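Long-range contacts in exosome complex component Rrp42 (Methanothermobacter thermautotrophicus, PDB 2WNR), which probably serves as a non-catalytic subunit of the RNA-degrading archaeal exosome, contributing to the structuring of the Rrp41 active site: residues Glu48-Val53 / Leu162-Ile167; Lys65-Glu70 / Met136-Leu141; Gly79-Asn84 / Val110-Ile115. All coordinates share one frame; numbering follows the deposited sequence.

Interaction 1: residues Glu48-Val53 / Leu162-Ile167; sequences EGSSRV and LLDTRI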
loop_
_atom_site.group_PDB
_atom_site.type_symbol
_atom_site.label_atom_id
_atom_site.label_comp_id
_atom_site.label_asym_id
_atom_site.label_seq_id
_atom_site.Cartn_x
_atom_site.Cartn_y
_atom_site.Cartn_z
ATOM N N GLU A 48 -22.095 12.262 14.547
ATOM C CA GLU A 48 -23.489 11.919 14.827
ATOM C C GLU A 48 -23.683 11.262 16.192
ATOM O O GLU A 48 -24.740 11.395 16.819
ATOM C CB GLU A 48 -24.058 11.034 13.721
ATOM C CG GLU A 48 -24.572 11.808 12.516
ATOM C CD GLU A 48 -23.488 12.201 11.521
ATOM O OE1 GLU A 48 -22.297 11.869 11.740
ATOM O OE2 GLU A 48 -23.834 12.848 10.508
ATOM N N GLY A 49 -22.660 10.544 16.633
ATOM C CA GLY A 49 -22.576 10.055 17.999
ATOM C C GLY A 49 -21.113 10.056 18.359
ATOM O O GLY A 49 -20.272 9.824 17.496
ATOM N N SER A 50 -20.803 10.337 19.619
ATOM C CA SER A 50 -19.420 10.360 20.089
ATOM C C SER A 50 -19.339 10.176 21.595
ATOM O O SER A 50 -20.304 10.452 22.306
ATOM C CB SER A 50 -18.734 11.671 19.695
ATOM O OG SER A 50 -19.428 12.798 20.204
ATOM N N SER A 51 -18.183 9.721 22.074
ATOM C CA SER A 51 -17.946 9.538 23.508
ATOM C C SER A 51 -16.473 9.653 23.871
ATOM O O SER A 51 -15.607 9.412 23.051
ATOM C CB SER A 51 -18.480 8.181 23.981
ATOM O OG SER A 51 -17.678 7.107 23.508
ATOM N N ARG A 52 -16.206 10.027 25.111
ATOM C CA ARG A 52 -14.853 10.055 25.651
ATOM C C ARG A 52 -14.873 9.271 26.961
ATOM O O ARG A 52 -15.558 9.660 27.917
ATOM C CB ARG A 52 -14.384 11.501 25.867
ATOM C CG ARG A 52 -12.976 11.636 26.420
ATOM C CD ARG A 52 -12.753 12.993 27.089
ATOM N NE ARG A 52 -11.825 13.854 26.353
ATOM C CZ ARG A 52 -12.141 15.021 25.792
ATOM N NH1 ARG A 52 -13.377 15.502 25.872
ATOM N NH2 ARG A 52 -11.211 15.719 25.151
ATOM N N VAL A 53 -14.149 8.154 26.992
ATOM C CA VAL A 53 -14.064 7.328 28.199
ATOM C C VAL A 53 -12.663 7.364 28.810
ATOM O O VAL A 53 -11.654 7.235 28.112
ATOM C CB VAL A 53 -14.505 5.865 27.940
ATOM C CG1 VAL A 53 -14.140 4.961 29.117
ATOM C CG2 VAL A 53 -15.986 5.806 27.704
ATOM N N LEU A 162 -22.612 4.724 20.693
ATOM C CA LEU A 162 -23.751 4.184 19.964
ATOM C C LEU A 162 -25.068 4.678 20.538
ATOM O O LEU A 162 -26.012 4.966 19.800
ATOM C CB LEU A 162 -23.722 2.656 19.968
ATOM C CG LEU A 162 -22.691 2.011 19.042
ATOM C CD1 LEU A 162 -22.526 0.528 19.317
ATOM C CD2 LEU A 162 -22.936 2.290 17.584
ATOM N N LEU A 163 -25.121 4.761 21.862
ATOM C CA LEU A 163 -26.290 5.260 22.567
ATOM C C LEU A 163 -26.492 6.755 22.312
ATOM O O LEU A 163 -27.628 7.249 22.271
ATOM C CB LEU A 163 -26.099 4.997 24.051
ATOM C CG LEU A 163 -26.718 3.773 24.734
ATOM C CD1 LEU A 163 -27.439 2.738 23.831
ATOM C CD2 LEU A 163 -25.809 3.144 25.774
ATOM N N ASP A 164 -25.372 7.459 22.138
ATOM C CA ASP A 164 -25.358 8.891 21.879
ATOM C C ASP A 164 -25.712 9.223 20.430
ATOM O O ASP A 164 -26.031 10.366 20.115
ATOM C CB ASP A 164 -23.979 9.463 22.210
ATOM C CG ASP A 164 -23.915 10.972 22.038
ATOM O OD1 ASP A 164 -24.594 11.688 22.813
ATOM O OD2 ASP A 164 -23.189 11.434 21.131
ATOM N N THR A 165 -25.643 8.224 19.556
ATOM C CA THR A 165 -25.821 8.443 18.120
ATOM C C THR A 165 -27.245 8.846 17.760
ATOM O O THR A 165 -28.216 8.251 18.235
ATOM C CB THR A 165 -25.390 7.215 17.291
ATOM O OG1 THR A 165 -24.086 6.797 17.700
ATOM C CG2 THR A 165 -25.344 7.548 15.813
ATOM N N ARG A 166 -27.339 9.889 16.940
ATOM C CA ARG A 166 -28.590 10.310 16.318
ATOM C C ARG A 166 -28.331 10.390 14.817
ATOM O O ARG A 166 -27.334 10.975 14.394
ATOM C CB ARG A 166 -29.044 11.679 16.852
ATOM C CG ARG A 166 -29.269 11.762 18.363
ATOM C CD ARG A 166 -30.589 11.094 18.808
ATOM N NE ARG A 166 -30.731 11.064 20.271
ATOM C CZ ARG A 166 -30.128 10.188 21.081
ATOM N NH1 ARG A 166 -29.325 9.239 20.594
ATOM N NH2 ARG A 166 -30.327 10.263 22.393
ATOM N N ILE A 167 -29.205 9.781 14.015
ATOM C CA ILE A 167 -29.040 9.790 12.554
ATOM C C ILE A 167 -30.277 10.313 11.829
ATOM O O ILE A 167 -31.397 10.135 12.314
ATOM C CB ILE A 167 -28.652 8.400 11.982
ATOM C CG1 ILE A 167 -29.758 7.366 12.220
ATOM C CG2 ILE A 167 -27.328 7.937 12.556
ATOM C CD1 ILE A 167 -29.665 6.148 11.313
#
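Asp164 reaches across to Ser50, near the start of strand 49-55, and takes hold of its backbone. Its CG stands anti to its own N (chi1 -177°), which carries the side chain over the Ser50 peptide. CB lies 3.8 Å from Ser50 O, and CG keeps to the same carbonyl, 3.7 Å from Ser50 O. At the tip, OD2 accepts a fairly straight hydrogen bond from Ser50 N at 3.0 Å, received on the anti side of the carboxylate and 16° out of its plane. OD2 also has a weak bond from Gly42 N, and OD1 a weak one with Thr41 OG1, so the carboxylate joins two neighbouring parts of the chain.

Two residues on, Arg166 N donates to Glu48 O at 3.0 Å, and Thr165 CA adds a CA-H...O contact to that same oxygen. Between the Ser50 and Glu48 bonds, Gly49 CA lies 3.6 Å from Thr165 OG1. Thr165 OG1 itself bonds back to Ala161 O in the helix. The guanidinium of Arg166 turns away from Glu48: NH1 donates in the guanidinium plane to both Leu163 O and Thr165 O, so both bonds stay local, tying the group back to its own segment.

The contact thus lies where the chain passes from helix 150-164 to strand 166-173, lodged against strand 49-55, which itself pairs with strands 37-41 and 58-69.

Interaction 2: residues Lys65-Glu70 / Met136-Leu141; sequences KPQIGE and MLFLDL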
loop_
_atom_site.group_PDB
_atom_site.type_symbol
_atom_site.label_atom_id
_atom_site.label_comp_id
_atom_site.label_asym_id
_atom_site.label_seq_id
_atom_site.Cartn_x
_atom_site.Cartn_y
_atom_site.Cartn_z
ATOM N N LYS A 65 -20.012 7.452 12.766
ATOM C CA LYS A 65 -20.297 8.197 11.540
ATOM C C LYS A 65 -21.109 7.346 10.574
ATOM O O LYS A 65 -20.568 6.435 9.951
ATOM C CB LYS A 65 -18.998 8.665 10.868
ATOM C CG LYS A 65 -18.178 9.679 11.675
ATOM C CD LYS A 65 -18.900 11.015 11.853
ATOM C CE LYS A 65 -18.893 11.857 10.584
ATOM N NZ LYS A 65 -19.514 13.197 10.824
ATOM N N PRO A 66 -22.419 7.635 10.464
ATOM C CA PRO A 66 -23.334 6.926 9.582
ATOM C C PRO A 66 -23.160 7.347 8.132
ATOM O O PRO A 66 -22.889 8.513 7.838
ATOM C CB PRO A 66 -24.698 7.383 10.075
ATOM C CG PRO A 66 -24.450 8.735 10.596
ATOM C CD PRO A 66 -23.127 8.644 11.265
ATOM N N GLN A 67 -23.333 6.394 7.234
ATOM C CA GLN A 67 -23.125 6.632 5.821
ATOM C C GLN A 67 -23.984 5.659 5.021
ATOM O O GLN A 67 -24.333 4.575 5.507
ATOM C CB GLN A 67 -21.654 6.429 5.500
ATOM C CG GLN A 67 -21.194 7.014 4.187
ATOM C CD GLN A 67 -19.726 6.767 3.965
ATOM O OE1 GLN A 67 -18.906 7.020 4.851
ATOM N NE2 GLN A 67 -19.383 6.256 2.787
ATOM N N ILE A 68 -24.331 6.043 3.800
ATOM C CA ILE A 68 -25.200 5.209 2.977
ATOM C C ILE A 68 -24.421 4.504 1.873
ATOM O O ILE A 68 -23.647 5.144 1.149
ATOM C CB ILE A 68 -26.363 6.027 2.389
ATOM C CG1 ILE A 68 -27.307 6.449 3.517
ATOM C CG2 ILE A 68 -27.112 5.219 1.326
ATOM C CD1 ILE A 68 -28.401 7.419 3.106
ATOM N N GLY A 69 -24.627 3.192 1.749
ATOM C CA GLY A 69 -24.040 2.424 0.649
ATOM C C GLY A 69 -24.612 1.038 0.428
ATOM O O GLY A 69 -25.654 0.685 0.992
ATOM N N GLU A 70 -23.929 0.267 -0.420
ATOM C CA GLU A 70 -24.266 -1.133 -0.709
ATOM C C GLU A 70 -24.124 -2.031 0.524
ATOM O O GLU A 70 -23.111 -1.954 1.235
ATOM C CB GLU A 70 -23.365 -1.692 -1.823
ATOM C CG GLU A 70 -23.714 -1.268 -3.250
ATOM C CD GLU A 70 -22.634 -1.658 -4.265
ATOM O OE1 GLU A 70 -21.419 -1.513 -3.961
ATOM O OE2 GLU A 70 -23.004 -2.091 -5.380
ATOM N N MET A 136 -24.508 2.557 6.877
ATOM C CA MET A 136 -23.233 2.001 7.312
ATOM C C MET A 136 -22.709 2.805 8.490
ATOM O O MET A 136 -22.461 4.013 8.376
ATOM C CB MET A 136 -22.217 2.024 6.177
ATOM C CG MET A 136 -22.598 1.155 4.997
ATOM S SD MET A 136 -21.338 1.128 3.714
ATOM C CE MET A 136 -21.386 2.824 3.108
ATOM N N LEU A 137 -22.565 2.131 9.624
ATOM C CA LEU A 137 -22.085 2.763 10.849
ATOM C C LEU A 137 -20.587 2.573 11.002
ATOM O O LEU A 137 -20.138 1.469 11.301
ATOM C CB LEU A 137 -22.795 2.158 12.058
ATOM C CG LEU A 137 -24.081 2.747 12.630
ATOM C CD1 LEU A 137 -24.985 3.404 11.602
ATOM C CD2 LEU A 137 -24.819 1.647 13.376
ATOM N N PHE A 138 -19.818 3.637 10.787
ATOM C CA PHE A 138 -18.370 3.590 11.037
ATOM C C PHE A 138 -18.088 3.871 12.502
ATOM O O PHE A 138 -18.169 5.006 12.957
ATOM C CB PHE A 138 -17.608 4.590 10.164
ATOM C CG PHE A 138 -17.533 4.205 8.715
ATOM C CD1 PHE A 138 -16.476 3.432 8.242
ATOM C CD2 PHE A 138 -18.515 4.614 7.815
ATOM C CE1 PHE A 138 -16.399 3.068 6.887
ATOM C CE2 PHE A 138 -18.439 4.259 6.471
ATOM C CZ PHE A 138 -17.373 3.482 6.013
ATOM N N LEU A 139 -17.789 2.823 13.249
ATOM C CA LEU A 139 -17.339 2.973 14.618
ATOM C C LEU A 139 -15.824 3.188 14.602
ATOM O O LEU A 139 -15.078 2.290 14.219
ATOM C CB LEU A 139 -17.709 1.733 15.425
ATOM C CG LEU A 139 -19.147 1.560 15.927
ATOM C CD1 LEU A 139 -20.202 2.080 14.966
ATOM C CD2 LEU A 139 -19.408 0.105 16.217
ATOM N N ASP A 140 -15.387 4.383 14.988
ATOM C CA ASP A 140 -13.966 4.727 14.991
ATOM C C ASP A 140 -13.421 4.988 16.403
ATOM O O ASP A 140 -13.820 5.938 17.081
ATOM C CB ASP A 140 -13.695 5.915 14.067
ATOM C CG ASP A 140 -13.692 5.520 12.604
ATOM O OD1 ASP A 140 -12.829 4.688 12.227
ATOM O OD2 ASP A 140 -14.537 6.047 11.834
ATOM N N LEU A 141 -12.513 4.125 16.838
ATOM C CA LEU A 141 -11.979 4.184 18.187
ATOM C C LEU A 141 -10.630 4.871 18.149
ATOM O O LEU A 141 -9.729 4.445 17.433
ATOM C CB LEU A 141 -11.853 2.770 18.775
ATOM C CG LEU A 141 -13.104 1.953 19.138
ATOM C CD1 LEU A 141 -14.161 1.944 18.053
ATOM C CD2 LEU A 141 -12.716 0.514 19.485
#
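Lys65, Pro66 and Gln67 pair with Phe138, Leu137 and Met136 in an antiparallel ladder within the mixed sheet of the first RNase PH domain. The axes of the two strand segments run 4.6 Å apart at closest approach, with 146° between their directions. Lys65 and Phe138 form a hydrogen-bonded pair: Lys65 N donates to Phe138 O at 3.1 Å, and Phe138 N returns a bond to Lys65 O at 3.0 Å. Pro66 faces Leu137 at a non-hydrogen-bonded position, where its missing N-H costs no bond across the ladder. Pro66 CA instead makes a CA-H...O contact with Met136 O, and Pro66 CB meets Leu137 CD1 at 4.3 Å on the face that carries these two residues.

Strand 133-145 also runs parallel to strand 80-87 on its other edge, so the ladder joins the antiparallel part of this S5-type domain to its parallel part. On the face carrying Lys65, Gln67, Met136 and Phe138, the side chains of Gln67 and Phe138 cross obliquely. The Gln67 chain is fully extended, and this brings the amide at a slant up to the ring, planes 27° apart, with Gln67 OE1 3.2 Å from Phe138 CE2. Lys65 O and Gln67 CB meet the ring at its edge, while Leu82 packs against it from strand 80-87.

Met136 leans the same way as the Phe138 ring, and a bend at its last torsion (chi3 -67°) brings Met136 CE to 3.5 Å from Gly69 N. Lys65 turns its tip away from the ladder, and NZ bonds to the backbone of a neighbouring protein chain. Asp140 OD1 likewise looks outside the two segments, to a salt bridge with a basic side chain of that other protein.

Interaction 3: residues Gly79-Asn84 / Val110-Ile115; sequences GVILTN and VVDRCI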
loop_
_atom_site.group_PDB
_atom_site.type_symbol
_atom_site.label_atom_id
_atom_site.label_comp_id
_atom_site.label_asym_id
_atom_site.label_seq_id
_atom_site.Cartn_x
_atom_site.Cartn_y
_atom_site.Cartn_z
ATOM N N GLY A 79 -28.020 -3.710 7.645
ATOM C CA GLY A 79 -27.170 -2.525 7.660
ATOM C C GLY A 79 -25.774 -2.964 8.068
ATOM O O GLY A 79 -25.583 -4.081 8.549
ATOM N N VAL A 80 -24.795 -2.093 7.877
ATOM C CA VAL A 80 -23.406 -2.465 8.092
ATOM C C VAL A 80 -22.806 -1.782 9.321
ATOM O O VAL A 80 -23.079 -0.609 9.589
ATOM C CB VAL A 80 -22.577 -2.154 6.837
ATOM C CG1 VAL A 80 -21.103 -2.500 7.053
ATOM C CG2 VAL A 80 -23.147 -2.889 5.624
ATOM N N ILE A 81 -22.000 -2.529 10.069
ATOM C CA ILE A 81 -21.128 -1.953 11.106
ATOM C C ILE A 81 -19.674 -2.167 10.705
ATOM O O ILE A 81 -19.294 -3.267 10.321
ATOM C CB ILE A 81 -21.381 -2.584 12.493
ATOM C CG1 ILE A 81 -22.725 -2.123 13.051
ATOM C CG2 ILE A 81 -20.276 -2.210 13.481
ATOM C CD1 ILE A 81 -23.082 -2.728 14.400
ATOM N N LEU A 82 -18.867 -1.114 10.805
ATOM C CA LEU A 82 -17.443 -1.167 10.500
ATOM C C LEU A 82 -16.629 -0.605 11.667
ATOM O O LEU A 82 -16.658 0.596 11.927
ATOM C CB LEU A 82 -17.157 -0.367 9.230
ATOM C CG LEU A 82 -17.555 -1.024 7.918
ATOM C CD1 LEU A 82 -17.805 0.014 6.856
ATOM C CD2 LEU A 82 -16.519 -2.035 7.445
ATOM N N THR A 83 -15.905 -1.476 12.368
ATOM C CA THR A 83 -15.148 -1.084 13.553
ATOM C C THR A 83 -13.677 -0.956 13.204
ATOM O O THR A 83 -13.089 -1.851 12.605
ATOM C CB THR A 83 -15.333 -2.086 14.713
ATOM O OG1 THR A 83 -16.727 -2.209 15.008
ATOM C CG2 THR A 83 -14.610 -1.631 15.990
ATOM N N ASN A 84 -13.093 0.183 13.554
ATOM C CA ASN A 84 -11.674 0.402 13.348
ATOM C C ASN A 84 -11.086 1.207 14.500
ATOM O O ASN A 84 -11.742 2.104 15.035
ATOM C CB ASN A 84 -11.380 1.084 12.003
ATOM C CG ASN A 84 -9.877 1.291 11.777
ATOM O OD1 ASN A 84 -9.155 0.351 11.439
ATOM N ND2 ASN A 84 -9.402 2.527 11.989
ATOM N N VAL A 110 -12.147 -7.513 18.630
ATOM C CA VAL A 110 -12.747 -7.933 19.884
ATOM C C VAL A 110 -13.897 -7.016 20.267
ATOM O O VAL A 110 -14.940 -7.489 20.719
ATOM C CB VAL A 110 -11.696 -8.090 21.010
ATOM C CG1 VAL A 110 -12.362 -8.244 22.351
ATOM C CG2 VAL A 110 -10.866 -9.328 20.742
ATOM N N VAL A 111 -13.726 -5.717 20.043
ATOM C CA VAL A 111 -14.798 -4.752 20.270
ATOM C C VAL A 111 -15.921 -4.997 19.285
ATOM O O VAL A 111 -17.090 -5.024 19.658
ATOM C CB VAL A 111 -14.319 -3.311 20.110
ATOM C CG1 VAL A 111 -15.503 -2.355 20.204
ATOM C CG2 VAL A 111 -13.264 -2.986 21.151
ATOM N N ASP A 112 -15.561 -5.190 18.022
ATOM C CA ASP A 112 -16.548 -5.468 17.015
ATOM C C ASP A 112 -17.340 -6.719 17.366
ATOM O O ASP A 112 -18.553 -6.761 17.173
ATOM C CB ASP A 112 -15.906 -5.615 15.642
ATOM C CG ASP A 112 -16.948 -5.753 14.546
ATOM O OD1 ASP A 112 -17.453 -6.875 14.357
ATOM O OD2 ASP A 112 -17.282 -4.738 13.900
ATOM N N ARG A 113 -16.650 -7.729 17.884
ATOM C CA ARG A 113 -17.295 -8.987 18.252
ATOM C C ARG A 113 -18.375 -8.774 19.319
ATOM O O ARG A 113 -19.508 -9.244 19.172
ATOM C CB ARG A 113 -16.250 -9.983 18.755
ATOM C CG ARG A 113 -16.730 -11.429 18.825
ATOM C CD ARG A 113 -15.618 -12.331 19.282
ATOM N NE ARG A 113 -14.428 -12.144 18.454
ATOM C CZ ARG A 113 -13.176 -12.353 18.862
ATOM N NH1 ARG A 113 -12.930 -12.763 20.102
ATOM N NH2 ARG A 113 -12.168 -12.143 18.024
ATOM N N CYS A 114 -17.999 -8.051 20.375
ATOM C CA CYS A 114 -18.880 -7.716 21.486
ATOM C C CYS A 114 -20.147 -6.971 21.047
ATOM O O CYS A 114 -21.264 -7.370 21.402
ATOM C CB CYS A 114 -18.111 -6.878 22.495
ATOM S SG CYS A 114 -18.869 -6.810 24.097
ATOM N N ILE A 115 -19.978 -5.901 20.273
ATOM C CA ILE A 115 -21.118 -5.165 19.718
ATOM C C ILE A 115 -21.962 -6.022 18.771
ATOM O O ILE A 115 -23.194 -6.002 18.853
ATOM C CB ILE A 115 -20.676 -3.835 19.043
ATOM C CG1 ILE A 115 -20.619 -2.708 20.070
ATOM C CG2 ILE A 115 -21.622 -3.411 17.939
ATOM C CD1 ILE A 115 -19.332 -2.644 20.830
#
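Thr83 and Asp112 meet at the heart of this contact through a hydrogen bond from Thr83 OG1 to Asp112 OD2, 2.8 Å long. The hydroxyl reaches OD2 on the anti side of the carboxylate, 18° out of its plane. The two side chains meet at a slant, and the methylene of the aspartate lies against the threonine as well, Asp112 CB coming within 3.7 Å of Thr83 CB. A chi1 of -174° swings Asp112 CG to the side away from its backbone N and extends the carboxylate toward the strand, where Asp112 OD2 also touches the methyl Ile81 CG2 at 3.9 Å.

Apolar groups border the polar pair. Ile81 CD1 packs on Ile115 CG2 at 3.9 Å, the two side chains crossing at about a right angle, and Thr83 CG2 lies 4.4 Å from Val111 CG1.

In the second shell, Arg116 holds the carboxylate from its other oxygen: its NE forms a salt bridge with Asp112 OD1, and its NH2 donates to Ile81 O, so that one arginine ties both helix and strand. The charge of Asp112 is therefore probably balanced inside a largely buried contact. Replacing Asp112 with a leucine would probably leave the Thr83 hydroxyl without its acceptor and the Arg116 guanidinium without its counter-charge. Farther out, Val111 and Ile115 rest on Thr158 of helix 150-164, and Ile81 and Thr83 on Leu139 of strand 133-145.

The axes of the two segments approach to 8.4 Å, their directions 149° apart. From strand 80-87 the chain passes through helix 102-117 and the short strand 127-129 before reaching 133-145, the parallel neighbour of 80-87, a path consistent with a beta-alpha-beta crossover of the S5-type fold, elaborated by the intervening strand.

How the interactions relate
All three contacts reach the same mixed sheet, and along the chain they are nested: interaction 3 within the loop closed by interaction 2, and that within the loop closed by interaction 1. Interactions 1 and 2, with centres 12 Å apart, are joined by the salt bridge from Lys65 NZ to Glu48 OE1 (3.2 Å). The centres of interactions 2 and 3 are 10 Å apart, joined through the parallel strands 133-145 and 80-87. On the helix-covered side, Leu162 CD1 packs on Ile115 CG1 at 3.8 Å, linking interactions 1 and 3. All three also have residues that meet another protein chain; the subunit is itself predicted to be non-catalytic.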